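Local atomic coordinates of N5-carboxyaminoimidazole ribonucleotide synthetase (Bacillus anthracis, PDB entry 3QFF), a protein that catalyses the ATP-dependent carboxylation of 5-aminoimidazole ribonucleotide with bicarbonate to N5-carboxyaminoimidazole ribonucleotide, a step of bacterial purine biosynthesis. Residues I120-P126 / Y244-L248; A128-Q134 / E184-K189; E226-R232 / I365-L369; V316-L322 / K354-I360. All blocks are in the same frame, centred on the assembly; numbering follows the deposited sequence.

Interaction 1 (I120-P126 / Y244-L248); sequences IEKAGLP and YAKVL
Leu125 drives both of its methyl branches into helix 235-251, one beside Leu248 and the other onto Tyr244. CD1 is the tight branch: it sits 3.4 Å from Leu248 CG, closer than carbons usually come, and 3.5 Å from the carbonyl oxygen Tyr244 O. CD2 lies over one face of the Tyr244 ring, displaced toward the rim, in a CH-pi contact 4.1 Å from Leu125 CD2 to the ring centroid. Having its CG beside the backbone N (chi1 -62°) lets Leu125 fork over the turn of helix this way.

Leu125 owes its position to the way helix 113-122 ends. Gly124, with a phi of 91°, closes a Schellman motif in which Leu125 N bonds back to Ile120 O and Gly124 N to Glu121 O, and the chain then turns toward the other helix. Ile120 and Ala123 fill in more loosely against Leu248, Ala123 CB being 4.2 Å from Leu248 CD2. Pro126 meets Tyr244 at about a right angle, its CG 3.6 Å from Tyr244 CE1. Toward solvent the contact thins out: exposed Val247 offers CG1 to Ala123 O at 3.7 Å. On the buried side, Ile272 and Leu275 of strand 270-276 pack beneath Ile120, Tyr244 and Leu248.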
# COMPACT_ATOMS: atom_id res chain seq x y z
N ILE A 120 24.43 -21.94 8.33
CA ILE A 120 23.17 -22.73 8.29
C ILE A 120 23.34 -24.07 9.03
O ILE A 120 22.54 -24.42 9.88
CB ILE A 120 22.67 -22.95 6.84
CG1 ILE A 120 22.22 -21.61 6.22
CG2 ILE A 120 21.52 -23.95 6.80
CD1 ILE A 120 22.01 -21.66 4.69
N GLU A 121 24.40 -24.80 8.70
CA GLU A 121 24.67 -26.09 9.33
C GLU A 121 24.90 -25.95 10.83
O GLU A 121 24.44 -26.77 11.60
CB GLU A 121 25.87 -26.74 8.69
CG GLU A 121 25.60 -27.17 7.27
CD GLU A 121 26.61 -28.18 6.79
OE1 GLU A 121 27.81 -27.87 6.86
OE2 GLU A 121 26.19 -29.27 6.35
N LYS A 122 25.62 -24.91 11.23
CA LYS A 122 25.86 -24.64 12.65
C LYS A 122 24.57 -24.29 13.38
O LYS A 122 24.47 -24.51 14.58
CB LYS A 122 26.93 -23.56 12.84
CG LYS A 122 28.33 -24.06 12.45
CD LYS A 122 29.39 -22.95 12.51
CE LYS A 122 30.72 -23.45 11.93
NZ LYS A 122 31.81 -22.43 12.04
N ALA A 123 23.60 -23.76 12.65
CA ALA A 123 22.27 -23.51 13.20
C ALA A 123 21.41 -24.78 13.27
O ALA A 123 20.28 -24.73 13.76
CB ALA A 123 21.54 -22.42 12.39
N GLY A 124 21.94 -25.90 12.77
CA GLY A 124 21.27 -27.21 12.85
C GLY A 124 20.37 -27.57 11.67
O GLY A 124 19.51 -28.45 11.79
N LEU A 125 20.56 -26.90 10.52
CA LEU A 125 19.67 -27.09 9.37
C LEU A 125 20.38 -27.72 8.16
O LEU A 125 21.59 -27.54 7.99
CB LEU A 125 19.01 -25.75 9.00
CG LEU A 125 18.15 -25.24 10.16
CD1 LEU A 125 17.87 -23.78 10.01
CD2 LEU A 125 16.85 -26.03 10.29
N PRO A 126 19.63 -28.47 7.33
CA PRO A 126 20.26 -29.20 6.22
C PRO A 126 20.58 -28.35 4.98
O PRO A 126 19.80 -27.47 4.60
CB PRO A 126 19.23 -30.28 5.87
CG PRO A 126 17.92 -29.74 6.35
CD PRO A 126 18.21 -28.84 7.52
N TYR A 244 11.92 -24.50 9.68
CA TYR A 244 13.34 -24.26 9.35
C TYR A 244 13.66 -22.77 9.39
O TYR A 244 14.68 -22.35 9.96
CB TYR A 244 13.67 -24.84 7.98
CG TYR A 244 13.87 -26.35 7.93
CD1 TYR A 244 14.47 -26.95 6.81
CD2 TYR A 244 13.47 -27.17 8.98
CE1 TYR A 244 14.66 -28.33 6.75
CE2 TYR A 244 13.67 -28.56 8.93
CZ TYR A 244 14.27 -29.13 7.81
OH TYR A 244 14.46 -30.50 7.74
N ALA A 245 12.77 -21.97 8.79
CA ALA A 245 12.92 -20.52 8.76
C ALA A 245 12.93 -19.90 10.16
O ALA A 245 13.76 -19.05 10.45
CB ALA A 245 11.82 -19.88 7.89
N LYS A 246 12.01 -20.35 11.01
CA LYS A 246 11.95 -19.87 12.40
C LYS A 246 13.22 -20.19 13.18
O LYS A 246 13.72 -19.34 13.92
CB LYS A 246 10.70 -20.41 13.12
CG LYS A 246 9.40 -19.99 12.44
CD LYS A 246 8.21 -19.86 13.40
CE LYS A 246 7.39 -21.11 13.50
NZ LYS A 246 5.98 -20.79 13.93
N VAL A 247 13.74 -21.41 13.02
CA VAL A 247 15.01 -21.77 13.69
C VAL A 247 16.15 -20.88 13.20
O VAL A 247 16.93 -20.37 14.01
CB VAL A 247 15.34 -23.28 13.56
CG1 VAL A 247 16.77 -23.57 14.00
CG2 VAL A 247 14.39 -24.09 14.41
N LEU A 248 16.23 -20.66 11.89
CA LEU A 248 17.24 -19.76 11.34
C LEU A 248 17.17 -18.36 11.93
O LEU A 248 18.18 -17.81 12.36
CB LEU A 248 17.10 -19.65 9.82
CG LEU A 248 17.91 -20.59 8.95
CD1 LEU A 248 17.66 -20.22 7.51
CD2 LEU A 248 19.42 -20.55 9.27

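Interaction 2 (A128-Q134 / E184-K189); sequences ATYRLVQ and ECILEK. With ADP (adenosine-5'-diphosphate), chain C.
Ala128 CB lies 3.8 Å from Lys189 O, the carbonyl that accepts a hydrogen bond of 2.8 Å from ADP N6. The same amino group gives a longer bond, 3.3 Å, to Glu188 OE2, so in the nucleotide pocket of the ATP-grasp domain N6 is held by one backbone and one carboxylate oxygen at the end of strand 185-189.

Behind this first shell stands the antiparallel pairing with strand 130-133. Lys189 N bonds to Thr129 O at 2.9 Å with an angle of 167°, which fixes the peptide next to the ADP-binding carbonyl. Two hydrogen-bonded pairs follow, Arg131 with Leu187 and Val133 with Cys185, each joined by bonds both ways. The alternating non-hydrogen-bonded pairs, Tyr130 with Glu188 and Leu132 with Ile186, put their side chains on the opposite side of the sheet. Ile186 CD1 comes obliquely to the Tyr130 ring, 3.5 Å from Tyr130 CD2, and Tyr130 CB touches Glu188 CG. The other oxygen of Glu188, OE1, is held by salt bridges from Lys153 and Lys117.

At the far end Gln134 and Glu184 run side by side. Glu184 is fully extended, its CG opposite the backbone N (chi1 180°), which brings Glu184 OE1 within 2.8 Å of Gln134 NE2 in a nearly coplanar amide-carboxylate pair; Glu184 OE2 goes to Thr155.

Strand 130-133 is outermost in this four-stranded sheet, and 185-189 pairs on its other side with strand 150-154. Helix 136-146 packs on Val133 and Leu187, while helix 113-122 lies against Tyr130, Leu132 and Ile186.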
# COMPACT_ATOMS: atom_id res chain seq x y z
N ALA A 128 22.70 -28.94 0.92
CA ALA A 128 23.35 -29.89 0.01
C ALA A 128 24.82 -30.01 0.42
O ALA A 128 25.43 -29.03 0.86
CB ALA A 128 23.26 -29.42 -1.41
N THR A 129 25.36 -31.21 0.26
CA THR A 129 26.74 -31.46 0.64
C THR A 129 27.64 -30.63 -0.27
O THR A 129 27.35 -30.43 -1.46
CB THR A 129 27.03 -32.97 0.67
OG1 THR A 129 26.37 -33.59 -0.43
CG2 THR A 129 26.45 -33.61 1.92
N TYR A 130 28.69 -30.04 0.31
CA TYR A 130 29.45 -29.02 -0.39
C TYR A 130 30.91 -29.05 0.04
O TYR A 130 31.24 -29.53 1.13
CB TYR A 130 28.85 -27.63 -0.12
CG TYR A 130 28.91 -27.20 1.34
CD1 TYR A 130 28.01 -27.70 2.28
CD2 TYR A 130 29.90 -26.31 1.79
CE1 TYR A 130 28.08 -27.32 3.63
CE2 TYR A 130 29.97 -25.93 3.13
CZ TYR A 130 29.06 -26.44 4.04
OH TYR A 130 29.14 -26.07 5.37
N ARG A 131 31.78 -28.53 -0.84
CA ARG A 131 33.21 -28.40 -0.57
C ARG A 131 33.73 -27.05 -1.04
O ARG A 131 33.41 -26.59 -2.14
CB ARG A 131 34.03 -29.49 -1.29
CG ARG A 131 33.73 -30.92 -0.88
CD ARG A 131 34.15 -31.24 0.54
NE ARG A 131 33.91 -32.65 0.84
CZ ARG A 131 32.82 -33.15 1.41
NH1 ARG A 131 31.82 -32.36 1.79
NH2 ARG A 131 32.74 -34.46 1.61
N LEU A 132 34.57 -26.43 -0.21
CA LEU A 132 35.24 -25.19 -0.60
C LEU A 132 36.27 -25.49 -1.69
O LEU A 132 37.01 -26.47 -1.58
CB LEU A 132 35.93 -24.56 0.62
CG LEU A 132 36.64 -23.23 0.40
CD1 LEU A 132 35.61 -22.12 0.13
CD2 LEU A 132 37.56 -22.90 1.59
N VAL A 133 36.32 -24.65 -2.72
CA VAL A 133 37.29 -24.80 -3.80
C VAL A 133 38.08 -23.50 -3.98
O VAL A 133 37.55 -22.48 -4.46
CB VAL A 133 36.63 -25.25 -5.14
CG1 VAL A 133 37.64 -25.23 -6.30
CG2 VAL A 133 36.02 -26.64 -4.99
N GLN A 134 39.34 -23.54 -3.56
CA GLN A 134 40.22 -22.38 -3.64
C GLN A 134 41.32 -22.56 -4.69
O GLN A 134 41.99 -21.60 -5.07
CB GLN A 134 40.82 -22.06 -2.25
CG GLN A 134 39.79 -21.56 -1.23
CD GLN A 134 40.41 -21.14 0.11
OE1 GLN A 134 41.25 -21.84 0.66
NE2 GLN A 134 39.97 -19.99 0.63
N GLU A 184 37.31 -17.80 -6.06
CA GLU A 184 37.03 -18.76 -5.01
C GLU A 184 35.61 -19.28 -5.20
O GLU A 184 34.67 -18.49 -5.41
CB GLU A 184 37.15 -18.11 -3.64
CG GLU A 184 36.86 -19.07 -2.48
CD GLU A 184 36.82 -18.38 -1.13
OE1 GLU A 184 37.79 -18.55 -0.36
OE2 GLU A 184 35.83 -17.67 -0.85
N CYS A 185 35.47 -20.59 -5.10
CA CYS A 185 34.23 -21.28 -5.37
C CYS A 185 33.81 -22.28 -4.29
O CYS A 185 34.54 -22.58 -3.34
CB CYS A 185 34.33 -22.01 -6.72
SG CYS A 185 34.44 -20.89 -8.13
N ILE A 186 32.59 -22.78 -4.46
CA ILE A 186 32.08 -23.89 -3.71
C ILE A 186 31.54 -24.89 -4.73
O ILE A 186 30.96 -24.49 -5.74
CB ILE A 186 30.97 -23.40 -2.71
CG1 ILE A 186 30.59 -24.48 -1.72
CG2 ILE A 186 29.73 -22.86 -3.44
CD1 ILE A 186 29.46 -24.03 -0.79
N LEU A 187 31.75 -26.17 -4.49
CA LEU A 187 31.09 -27.21 -5.27
C LEU A 187 30.03 -27.89 -4.41
O LEU A 187 30.33 -28.32 -3.30
CB LEU A 187 32.08 -28.25 -5.79
CG LEU A 187 31.53 -29.28 -6.80
CD1 LEU A 187 31.57 -28.71 -8.20
CD2 LEU A 187 32.30 -30.59 -6.74
N GLU A 188 28.81 -27.97 -4.94
CA GLU A 188 27.69 -28.59 -4.24
C GLU A 188 27.17 -29.82 -4.98
O GLU A 188 27.10 -29.82 -6.21
CB GLU A 188 26.53 -27.61 -4.13
CG GLU A 188 26.81 -26.32 -3.38
CD GLU A 188 25.59 -25.42 -3.34
OE1 GLU A 188 25.75 -24.23 -3.02
OE2 GLU A 188 24.47 -25.89 -3.65
N LYS A 189 26.77 -30.84 -4.23
CA LYS A 189 26.03 -31.97 -4.79
C LYS A 189 24.74 -31.48 -5.43
O LYS A 189 24.05 -30.62 -4.88
CB LYS A 189 25.69 -33.02 -3.73
CG LYS A 189 26.49 -34.30 -3.82
CD LYS A 189 26.06 -35.28 -2.73
CE LYS A 189 27.14 -36.33 -2.47
NZ LYS A 189 27.25 -36.65 -1.02
PB ADP C . 21.99 -17.45 -7.54
O1B ADP C . 22.60 -16.93 -8.82
O2B ADP C . 22.65 -16.89 -6.30
O3B ADP C . 20.48 -17.38 -7.54
PA ADP C . 21.63 -20.23 -6.75
O1A ADP C . 20.29 -19.78 -6.22
O2A ADP C . 22.63 -20.88 -5.82
O3A ADP C . 22.38 -19.03 -7.54
O5' ADP C . 21.37 -21.30 -7.92
C5' ADP C . 20.72 -20.88 -9.12
C4' ADP C . 19.83 -22.01 -9.63
O4' ADP C . 20.63 -23.17 -9.86
C3' ADP C . 18.77 -22.40 -8.61
O3' ADP C . 17.53 -21.75 -8.88
C2' ADP C . 18.66 -23.91 -8.75
O2' ADP C . 17.60 -24.24 -9.64
C1' ADP C . 19.98 -24.35 -9.37
N9 ADP C . 20.83 -25.01 -8.34
C8 ADP C . 21.75 -24.41 -7.56
N7 ADP C . 22.36 -25.30 -6.73
C5 ADP C . 21.83 -26.51 -6.98
C6 ADP C . 22.02 -27.88 -6.46
N6 ADP C . 22.93 -28.15 -5.48
N1 ADP C . 21.26 -28.87 -7.00
C2 ADP C . 20.36 -28.63 -7.97
N3 ADP C . 20.14 -27.40 -8.49
C4 ADP C . 20.83 -26.32 -8.05

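Interaction 3 (E226-R232 / I365-L369); sequences ESIVPAR and IEVAL
Arg232 reaches across to Glu366 and Leu369 at the start of helix 365-374. From CB, which points at the helix, the chain runs straight through CG (chi2 172°) to CD, where it skirts two residues: Arg232 CD is 4.4 Å from Ile365 CG2 and 3.5 Å from Glu366 OE2. There it bends (chi3 -67°) and turns the guanidinium across the helix. CZ comes under Leu369 CD1, which lies over one face of the group. At the tip NH2 makes a salt bridge of 3.1 Å to Glu366 OE2; the carboxylate oxygen sits at the edge, near the guanidinium plane, and accepts on its syn lone pair. NH1 turns to a second acid, Glu216 on strand 209-220, so two carboxylates probably share the one positive charge.

This is a helix laid on a sheet: strand residues 226-229 and helix residues 365-369 run nearly antiparallel, their axes 9.8 Å apart at closest approach. The strand comes from the ATP-grasp part of the chain and the helix from the C-terminal part, which adds its own strand 316-322 to the same sheet.

Beside the arginine the contact is mostly apolar. Ile228 CG2 meets Ile365 CG2 at 3.6 Å, and Ile365 CD1 presses at 3.4 Å on Val229 O, the carbonyl oxygen of the cis peptide bond to Pro230. The other branch of Leu369, CD2, touches Ile228 CD1 and the carboxylate of Glu226. That buried acid is also tied to the helix backbone: a water donates to Glu226 OE2 and, at 2.8 Å, to Leu369 O.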
# COMPACT_ATOMS: atom_id res chain seq x y z
N GLU A 226 8.04 -16.48 -11.64
CA GLU A 226 6.80 -16.52 -10.88
C GLU A 226 6.99 -16.99 -9.43
O GLU A 226 7.83 -17.86 -9.16
CB GLU A 226 5.79 -17.46 -11.55
CG GLU A 226 5.14 -16.86 -12.79
CD GLU A 226 4.27 -17.84 -13.56
OE1 GLU A 226 4.52 -19.07 -13.48
OE2 GLU A 226 3.34 -17.38 -14.25
N SER A 227 6.22 -16.40 -8.52
CA SER A 227 6.03 -16.94 -7.17
C SER A 227 4.56 -17.31 -6.98
O SER A 227 3.66 -16.52 -7.28
CB SER A 227 6.44 -15.96 -6.08
OG SER A 227 7.78 -15.58 -6.25
N ILE A 228 4.34 -18.50 -6.46
CA ILE A 228 2.99 -19.04 -6.35
C ILE A 228 2.70 -19.31 -4.89
O ILE A 228 3.46 -20.01 -4.23
CB ILE A 228 2.87 -20.35 -7.12
CG1 ILE A 228 3.28 -20.18 -8.59
CG2 ILE A 228 1.47 -20.92 -6.97
CD1 ILE A 228 3.62 -21.55 -9.31
N VAL A 229 1.58 -18.77 -4.39
CA VAL A 229 1.24 -18.88 -2.99
C VAL A 229 -0.26 -19.15 -2.86
O VAL A 229 -1.07 -18.38 -3.38
CB VAL A 229 1.60 -17.57 -2.23
CG1 VAL A 229 1.65 -17.81 -0.73
CG2 VAL A 229 2.92 -17.00 -2.73
N PRO A 230 -0.64 -20.24 -2.17
CA PRO A 230 0.19 -21.20 -1.43
C PRO A 230 1.06 -22.05 -2.36
O PRO A 230 0.63 -22.38 -3.48
CB PRO A 230 -0.84 -22.09 -0.70
CG PRO A 230 -2.14 -21.31 -0.77
CD PRO A 230 -2.07 -20.58 -2.07
N ALA A 231 2.28 -22.35 -1.94
CA ALA A 231 3.14 -23.27 -2.70
C ALA A 231 2.39 -24.59 -2.89
O ALA A 231 1.68 -25.03 -1.99
CB ALA A 231 4.47 -23.50 -1.96
N ARG A 232 2.53 -25.20 -4.06
CA ARG A 232 1.82 -26.43 -4.35
C ARG A 232 2.58 -27.64 -3.78
O ARG A 232 3.17 -28.44 -4.52
CB ARG A 232 1.54 -26.56 -5.86
CG ARG A 232 0.66 -25.41 -6.40
CD ARG A 232 0.53 -25.40 -7.92
NE ARG A 232 1.79 -25.10 -8.59
CZ ARG A 232 2.00 -25.15 -9.90
NH1 ARG A 232 3.20 -24.85 -10.39
NH2 ARG A 232 1.02 -25.49 -10.74
N ILE A 365 -5.53 -21.05 -7.76
CA ILE A 365 -4.17 -20.77 -8.24
C ILE A 365 -3.95 -21.10 -9.72
O ILE A 365 -3.24 -20.36 -10.43
CB ILE A 365 -3.10 -21.46 -7.35
CG1 ILE A 365 -2.80 -20.59 -6.13
CG2 ILE A 365 -1.80 -21.72 -8.12
CD1 ILE A 365 -2.09 -19.27 -6.46
N GLU A 366 -4.56 -22.19 -10.20
CA GLU A 366 -4.40 -22.59 -11.60
C GLU A 366 -5.03 -21.58 -12.57
O GLU A 366 -4.56 -21.41 -13.68
CB GLU A 366 -4.94 -24.01 -11.85
CG GLU A 366 -4.29 -25.12 -10.99
CD GLU A 366 -2.79 -25.31 -11.23
OE1 GLU A 366 -2.32 -25.16 -12.39
OE2 GLU A 366 -2.06 -25.64 -10.25
N VAL A 367 -6.07 -20.89 -12.11
CA VAL A 367 -6.72 -19.86 -12.93
C VAL A 367 -5.79 -18.66 -13.07
O VAL A 367 -5.64 -18.10 -14.16
CB VAL A 367 -8.09 -19.48 -12.33
CG1 VAL A 367 -8.72 -18.31 -13.09
CG2 VAL A 367 -9.04 -20.69 -12.35
N ALA A 368 -5.13 -18.28 -11.97
CA ALA A 368 -4.13 -17.22 -11.99
C ALA A 368 -2.96 -17.56 -12.90
O ALA A 368 -2.49 -16.71 -13.67
CB ALA A 368 -3.64 -16.91 -10.57
N LEU A 369 -2.49 -18.81 -12.83
CA LEU A 369 -1.43 -19.26 -13.73
C LEU A 369 -1.85 -19.14 -15.19
O LEU A 369 -1.07 -18.66 -16.03
CB LEU A 369 -0.98 -20.69 -13.41
CG LEU A 369 -0.11 -20.83 -12.15
CD1 LEU A 369 0.14 -22.30 -11.84
CD2 LEU A 369 1.20 -20.08 -12.31
O HOH W 1 1.74 -18.87 -15.77

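Interaction 4 (V316-L322 / K354-I360); sequences VVMVNIL and KMGHVNI
Met318 crosses the His357 ring at about a right angle, its CG approaching obliquely to 4.0 Å from His357 CD2 and its sulfur standing off the ring as a Met-aromatic neighbour. The imidazoles of His342 and His284 stack on the same ring, and at its edge, in plane, comes Asn359 ND2. His357 ND1 is bonded to Tyr344 OH. The ring leaves the strand with CG wedged between the backbone N and the carbonyl carbon (chi1 65°), which carries it across to Met318.

The Asn359 amide is held at one end only. ND2 gives bonds to Asp288 and to His284 O, whereas OD1 is turned onto the aliphatic part of Met318, 3.2 Å from Met318 CG, and has no polar partner in the model although it is buried.

On the other side of the sheet the side chains that meet are apolar: Val319 CG2 meets Ile360 CD1 at 3.8 Å, and Ile321 CD1 leans on the backbone of His357 and on Val358. Helix 365-374 covers Val317 and Ile360 there.

The backbones zip up in antiparallel register through paired bonds, Val317 with Ile360 and Val319 with Val358, Val319 N to Val358 O being 2.8 Å. At Ile321 the pattern slips by one residue. Ile321 O takes both Met355 N, at 2.7 Å, and Gly356 N, at 3.2 Å, while Ile321 N bonds to Gly356 O. With Met355 and Gly356 both facing Ile321, this is a classic beta bulge, set in the large antiparallel sheet where the C-terminal domain's strands follow strand 223-229 of the ATP-grasp part.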
# COMPACT_ATOMS: atom_id res chain seq x y z
N VAL A 316 -2.33 -16.17 -4.84
CA VAL A 316 -1.67 -15.19 -5.69
C VAL A 316 -0.57 -15.82 -6.54
O VAL A 316 0.12 -16.76 -6.11
CB VAL A 316 -1.11 -13.99 -4.83
CG1 VAL A 316 -0.20 -14.49 -3.70
CG2 VAL A 316 -0.37 -12.93 -5.72
N VAL A 317 -0.43 -15.32 -7.76
CA VAL A 317 0.76 -15.58 -8.56
C VAL A 317 1.40 -14.25 -8.84
O VAL A 317 0.80 -13.38 -9.50
CB VAL A 317 0.44 -16.31 -9.90
CG1 VAL A 317 1.67 -16.42 -10.80
CG2 VAL A 317 -0.12 -17.70 -9.61
N MET A 318 2.62 -14.07 -8.34
CA MET A 318 3.41 -12.92 -8.70
C MET A 318 4.16 -13.25 -9.98
O MET A 318 4.75 -14.34 -10.09
CB MET A 318 4.41 -12.55 -7.61
CG MET A 318 5.15 -11.25 -7.96
SD MET A 318 6.90 -11.24 -7.62
CE MET A 318 7.54 -12.46 -8.78
N VAL A 319 4.11 -12.34 -10.96
CA VAL A 319 4.93 -12.49 -12.16
C VAL A 319 5.87 -11.31 -12.31
O VAL A 319 5.45 -10.15 -12.23
CB VAL A 319 4.09 -12.62 -13.46
CG1 VAL A 319 4.96 -13.23 -14.57
CG2 VAL A 319 2.89 -13.49 -13.23
N ASN A 320 7.16 -11.58 -12.52
CA ASN A 320 8.12 -10.52 -12.75
C ASN A 320 7.98 -9.85 -14.11
O ASN A 320 7.72 -10.54 -15.10
CB ASN A 320 9.57 -11.04 -12.61
CG ASN A 320 10.18 -10.74 -11.25
OD1 ASN A 320 9.61 -10.02 -10.43
ND2 ASN A 320 11.37 -11.29 -11.02
N ILE A 321 8.17 -8.53 -14.13
CA ILE A 321 8.21 -7.73 -15.36
C ILE A 321 9.63 -7.24 -15.62
O ILE A 321 10.13 -6.31 -14.98
CB ILE A 321 7.19 -6.54 -15.33
CG1 ILE A 321 5.78 -7.07 -15.06
CG2 ILE A 321 7.24 -5.71 -16.65
CD1 ILE A 321 4.83 -6.02 -14.51
N LEU A 322 10.29 -7.90 -16.57
CA LEU A 322 11.64 -7.51 -16.98
C LEU A 322 11.56 -6.47 -18.09
O LEU A 322 10.48 -6.20 -18.61
CB LEU A 322 12.44 -8.75 -17.43
CG LEU A 322 12.43 -9.98 -16.49
CD1 LEU A 322 13.34 -11.10 -17.05
CD2 LEU A 322 12.87 -9.60 -15.09
N LYS A 354 14.78 -5.70 -13.83
CA LYS A 354 13.47 -5.85 -13.22
C LYS A 354 12.79 -4.49 -13.22
O LYS A 354 13.27 -3.56 -12.57
CB LYS A 354 13.61 -6.42 -11.79
CG LYS A 354 13.99 -7.91 -11.78
CD LYS A 354 14.42 -8.38 -10.39
CE LYS A 354 14.98 -9.82 -10.46
NZ LYS A 354 15.39 -10.28 -9.10
N MET A 355 11.70 -4.37 -13.97
CA MET A 355 11.00 -3.08 -14.16
C MET A 355 9.76 -2.96 -13.27
O MET A 355 9.32 -1.87 -12.97
CB MET A 355 10.59 -2.88 -15.63
CG MET A 355 11.75 -3.06 -16.64
SD MET A 355 13.11 -1.91 -16.40
CE MET A 355 12.32 -0.35 -16.86
N GLY A 356 9.21 -4.11 -12.90
CA GLY A 356 8.05 -4.18 -12.02
C GLY A 356 7.67 -5.62 -11.73
O GLY A 356 8.47 -6.56 -11.97
N HIS A 357 6.47 -5.79 -11.20
CA HIS A 357 5.84 -7.10 -11.05
C HIS A 357 4.32 -6.95 -11.08
O HIS A 357 3.78 -5.86 -10.84
CB HIS A 357 6.30 -7.80 -9.75
CG HIS A 357 5.86 -7.10 -8.49
ND1 HIS A 357 6.62 -6.11 -7.90
CD2 HIS A 357 4.77 -7.27 -7.71
CE1 HIS A 357 6.00 -5.69 -6.81
NE2 HIS A 357 4.88 -6.38 -6.67
N VAL A 358 3.63 -8.03 -11.38
CA VAL A 358 2.18 -8.04 -11.28
C VAL A 358 1.76 -9.18 -10.37
O VAL A 358 2.24 -10.32 -10.51
CB VAL A 358 1.49 -8.08 -12.69
CG1 VAL A 358 1.91 -9.31 -13.48
CG2 VAL A 358 -0.04 -8.02 -12.56
N ASN A 359 0.88 -8.87 -9.40
CA ASN A 359 0.28 -9.86 -8.54
C ASN A 359 -1.11 -10.23 -9.03
O ASN A 359 -2.03 -9.40 -9.03
CB ASN A 359 0.21 -9.32 -7.10
CG ASN A 359 1.57 -9.32 -6.42
OD1 ASN A 359 2.43 -10.15 -6.73
ND2 ASN A 359 1.78 -8.38 -5.52
N ILE A 360 -1.24 -11.48 -9.46
CA ILE A 360 -2.50 -11.97 -9.98
C ILE A 360 -3.22 -12.73 -8.88
O ILE A 360 -2.80 -13.84 -8.51
CB ILE A 360 -2.29 -12.91 -11.20
CG1 ILE A 360 -1.41 -12.25 -12.26
CG2 ILE A 360 -3.64 -13.34 -11.80
CD1 ILE A 360 -0.93 -13.22 -13.36

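From the N terminus, helix 113-122 opens interaction 1, and the chain runs through a short loop into strand 130-133, whose Tyr130 reaches back to Glu121; here interaction 2 begins. Interaction 2 closes at 184-189, nested inside the longer loop that interaction 1 closes at helix 235-251. Before that closure strand 223-229 opens interaction 3, so interactions 1 and 3 cross along the chain. Interaction 4 pairs 316-322 with 354-360 entirely within the loop of interaction 3, which ends on the following helix 365-374. Interactions 1 and 2 thus tie together parts of the ATP-grasp range; interaction 3 joins the C-terminal part to it, and interaction 4, within the C-terminal part, meets interaction 3 through neighbouring strands 223-229 and 316-322.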